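Local coordinates for protein phospholyase (Arthrobacter aurescens, PDB 5G4I) that acts as a pyridoxal-phosphate-dependent phospholyase, a lyase homologue of the class III transaminases, at residues P32-Q37 against D59-V64. Residues are numbered along the deposited sequence; the frame is centred on the assembly and turned at random.
Sequences PLFYRQ and DGYNNV. With PO4 (phosphate ion), chain D.
F34 and Y61 form an offset edge-to-face aromatic pair: the ring centroids lie 5.2 Å apart and the planes meet at 89°, with the edge of F34 directed at the face of Y61. F34 CE2 and Y61 CE2 approach to 3.5 Å, and Y61 OH sits at the F34 ring edge, near its plane, 3.3 Å from F34 CZ. Y61 CG is anti to the backbone N (chi1 173°), which sends the ring toward F34. With an alanine here the F34 ring is gone, and Y61 would probably lose its edge-to-face partner, leaving a gap beside its ring.

Y61 OH lies 2.4 Å from O3 of a phosphate ion, probably picked up during crystallisation, a hydrogen bond so short that its geometry is doubtful. R414 and the cofactor-binding Q254 of the same chain, and R90 of the second subunit, also hydrogen-bond this anion; the Y61 side chain is about 9 Å from the bound pyridoxal phosphate.

Within 59-64, D59 OD1 accepts from Y61 N (Asx turn) and N62 N (Asx motif), both at 2.9 Å, holding the turn that carries Y61.

Y91 of the second subunit packs edge-to-face with F34. The pair joins the loop between helix 19-24 and strand 41-45 to that between strand 56-59 and helix 72-82, at the subunit interface.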
ATOM      1  N   PRO A  32      10.959  -7.979  12.061  1.00 13.47           N
ATOM      2  CA  PRO A  32      10.814  -9.085  13.022  1.00 13.12           C
ATOM      3  C   PRO A  32      10.921 -10.519  12.431  1.00 14.81           C
ATOM      4  O   PRO A  32      10.494 -10.765  11.255  1.00 13.57           O
ATOM      5  CB  PRO A  32       9.386  -8.838  13.631  1.00 13.07           C
ATOM      6  CG  PRO A  32       8.690  -7.971  12.569  1.00 13.82           C
ATOM      7  CD  PRO A  32       9.767  -7.089  12.047  1.00 14.19           C
ATOM      8  N   LEU A  33      11.420 -11.457  13.249  1.00 14.40           N
ATOM      9  CA  LEU A  33      11.434 -12.879  12.959  1.00 13.20           C
ATOM     10  C   LEU A  33      10.876 -13.669  14.126  1.00 14.58           C
ATOM     11  O   LEU A  33      11.166 -13.361  15.319  1.00 16.61           O
ATOM     12  CB  LEU A  33      12.881 -13.406  12.719  1.00 14.96           C
ATOM     13  CG  LEU A  33      13.538 -12.960  11.410  1.00 16.47           C
ATOM     14  CD1 LEU A  33      15.058 -13.193  11.387  1.00 17.64           C
ATOM     15  CD2 LEU A  33      12.888 -13.757  10.247  1.00 15.63           C
ATOM     16  N   PHE A  34      10.049 -14.698  13.865  1.00 14.12           N
ATOM     17  CA  PHE A  34       9.590 -15.582  14.920  1.00 13.42           C
ATOM     18  C   PHE A  34      10.634 -16.563  15.410  1.00 14.01           C
ATOM     19  O   PHE A  34      11.541 -16.947  14.659  1.00 14.68           O
ATOM     20  CB  PHE A  34       8.348 -16.445  14.446  1.00 15.40           C
ATOM     21  CG  PHE A  34       7.058 -15.666  14.163  1.00 18.09           C
ATOM     22  CD1 PHE A  34       6.684 -14.514  14.828  1.00 24.05           C
ATOM     23  CD2 PHE A  34       6.263 -16.107  13.131  1.00 18.61           C
ATOM     24  CE1 PHE A  34       5.467 -13.819  14.489  1.00 24.60           C
ATOM     25  CE2 PHE A  34       4.994 -15.473  12.880  1.00 18.13           C
ATOM     26  CZ  PHE A  34       4.630 -14.326  13.512  1.00 20.23           C
ATOM     27  N   TYR A  35      10.495 -16.922  16.696  1.00 14.94           N
ATOM     28  CA  TYR A  35      11.258 -18.043  17.385  1.00 15.14           C
ATOM     29  C   TYR A  35      12.701 -17.697  17.785  1.00 18.71           C
ATOM     30  O   TYR A  35      13.320 -16.761  17.266  1.00 18.10           O
ATOM     31  CB  TYR A  35      11.261 -19.339  16.587  1.00 16.11           C
ATOM     32  CG  TYR A  35       9.860 -19.922  16.276  1.00 15.28           C
ATOM     33  CD1 TYR A  35       9.047 -20.427  17.314  1.00 15.56           C
ATOM     34  CD2 TYR A  35       9.351 -19.933  15.003  1.00 14.46           C
ATOM     35  CE1 TYR A  35       7.746 -20.947  17.050  1.00 16.14           C
ATOM     36  CE2 TYR A  35       8.072 -20.409  14.725  1.00 15.37           C
ATOM     37  CZ  TYR A  35       7.285 -20.929  15.753  1.00 15.94           C
ATOM     38  OH  TYR A  35       5.985 -21.426  15.511  1.00 15.88           O
ATOM     39  N   ARG A  36      13.196 -18.441  18.770  1.00 17.81           N
ATOM     40  CA  ARG A  36      14.609 -18.215  19.175  1.00 20.22           C
ATOM     41  C   ARG A  36      15.574 -18.438  18.039  1.00 21.02           C
ATOM     42  O   ARG A  36      16.542 -17.633  17.901  1.00 20.53           O
ATOM     43  CB  ARG A  36      14.946 -19.173  20.387  1.00 22.07           C
ATOM     44  N   GLN A  37      15.380 -19.482  17.236  1.00 16.52           N
ATOM     45  CA  GLN A  37      16.109 -19.797  16.032  1.00 16.79           C
ATOM     46  C   GLN A  37      15.138 -19.519  14.833  1.00 17.89           C
ATOM     47  O   GLN A  37      14.174 -20.301  14.649  1.00 16.99           O
ATOM     48  CB  GLN A  37      16.651 -21.270  15.946  1.00 17.47           C
ATOM     49  CG  GLN A  37      17.531 -21.566  14.773  1.00 22.28           C
ATOM     50  CD  GLN A  37      19.033 -21.103  14.880  1.00 28.66           C
ATOM     51  OE1 GLN A  37      19.517 -20.254  14.159  1.00 32.92           O
ATOM     52  NE2 GLN A  37      19.739 -21.743  15.776  1.00 29.24           N
ATOM     53  N   ASP A  59       0.303 -25.799  10.020  1.00 11.35           N
ATOM     54  CA  ASP A  59       0.091 -24.356  10.188  1.00 11.48           C
ATOM     55  C   ASP A  59      -1.116 -24.044  11.048  1.00 10.93           C
ATOM     56  O   ASP A  59      -2.248 -24.167  10.541  1.00 12.67           O
ATOM     57  CB  ASP A  59      -0.014 -23.682   8.800  1.00 11.26           C
ATOM     58  CG  ASP A  59       0.054 -22.148   8.850  1.00 12.04           C
ATOM     59  OD1 ASP A  59      -0.116 -21.580   9.957  1.00 11.92           O
ATOM     60  OD2 ASP A  59       0.285 -21.592   7.749  1.00 12.26           O
ATOM     61  N   GLY A  60      -0.923 -23.711  12.332  1.00 11.89           N
ATOM     62  CA  GLY A  60      -1.988 -23.181  13.204  1.00 10.80           C
ATOM     63  C   GLY A  60      -2.047 -21.686  13.433  1.00 12.48           C
ATOM     64  O   GLY A  60      -2.619 -21.212  14.437  1.00 13.79           O
ATOM     65  N   TYR A  61      -1.416 -20.955  12.477  1.00 11.26           N
ATOM     66  CA  TYR A  61      -1.178 -19.514  12.664  1.00 12.59           C
ATOM     67  C   TYR A  61      -1.538 -18.577  11.523  1.00 12.72           C
ATOM     68  O   TYR A  61      -1.982 -17.447  11.771  1.00 13.84           O
ATOM     69  CB  TYR A  61       0.350 -19.275  13.099  1.00 14.25           C
ATOM     70  CG  TYR A  61       0.753 -17.804  13.166  1.00 17.07           C
ATOM     71  CD1 TYR A  61       0.266 -17.018  14.132  1.00 22.22           C
ATOM     72  CD2 TYR A  61       1.385 -17.241  12.083  1.00 22.10           C
ATOM     73  CE1 TYR A  61       0.519 -15.637  14.098  1.00 20.28           C
ATOM     74  CE2 TYR A  61       1.617 -15.879  12.031  1.00 25.96           C
ATOM     75  CZ  TYR A  61       1.200 -15.169  13.071  1.00 20.97           C
ATOM     76  OH  TYR A  61       1.448 -13.789  12.948  1.00 37.40           O
ATOM     77  N   ASN A  62      -1.218 -18.944  10.279  1.00 10.77           N
ATOM     78  CA  ASN A  62      -1.247 -17.958   9.169  1.00 11.46           C
ATOM     79  C   ASN A  62      -2.630 -17.756   8.566  1.00 10.72           C
ATOM     80  O   ASN A  62      -3.225 -18.691   8.038  1.00 12.37           O
ATOM     81  CB  ASN A  62      -0.240 -18.327   8.078  1.00 11.88           C
ATOM     82  CG  ASN A  62       1.204 -18.101   8.576  1.00 15.72           C
ATOM     83  OD1 ASN A  62       1.645 -16.957   8.788  1.00 15.99           O
ATOM     84  ND2 ASN A  62       1.859 -19.219   8.979  1.00 15.32           N
ATOM     85  N   ASN A  63      -3.118 -16.493   8.609  1.00 10.78           N
ATOM     86  CA  ASN A  63      -4.363 -16.125   7.980  1.00 11.56           C
ATOM     87  C   ASN A  63      -4.260 -15.511   6.568  1.00 10.05           C
ATOM     88  O   ASN A  63      -5.263 -15.498   5.814  1.00 11.49           O
ATOM     89  CB  ASN A  63      -5.178 -15.173   8.827  1.00 12.39           C
ATOM     90  CG  ASN A  63      -4.508 -13.837   9.067  1.00 13.02           C
ATOM     91  OD1 ASN A  63      -3.315 -13.658   8.869  1.00 12.25           O
ATOM     92  ND2 ASN A  63      -5.341 -12.855   9.515  1.00 16.89           N
ATOM     93  N   VAL A  64      -3.076 -15.097   6.122  1.00  9.98           N
ATOM     94  CA  VAL A  64      -2.906 -14.596   4.794  1.00 10.28           C
ATOM     95  C   VAL A  64      -3.224 -15.673   3.713  1.00 10.18           C
ATOM     96  O   VAL A  64      -3.956 -15.390   2.727  1.00 10.33           O
ATOM     97  CB  VAL A  64      -1.513 -13.889   4.612  1.00 10.66           C
ATOM     98  CG1 VAL A  64      -1.217 -13.637   3.150  1.00 11.29           C
ATOM     99  CG2 VAL A  64      -1.469 -12.611   5.429  1.00 10.65           C
TER
HETATM  100  P   PO4 D1442      -0.330 -11.199  12.504  1.00 28.35           P
HETATM  101  O1  PO4 D1442      -1.697 -11.025  12.824  1.00 29.41           O
HETATM  102  O2  PO4 D1442      -0.019 -12.216  11.408  1.00 33.92           O
HETATM  103  O3  PO4 D1442      -0.021 -12.100  13.694  1.00 43.89           O
HETATM  104  O4  PO4 D1442       0.580 -10.000  12.432  1.00 36.71           O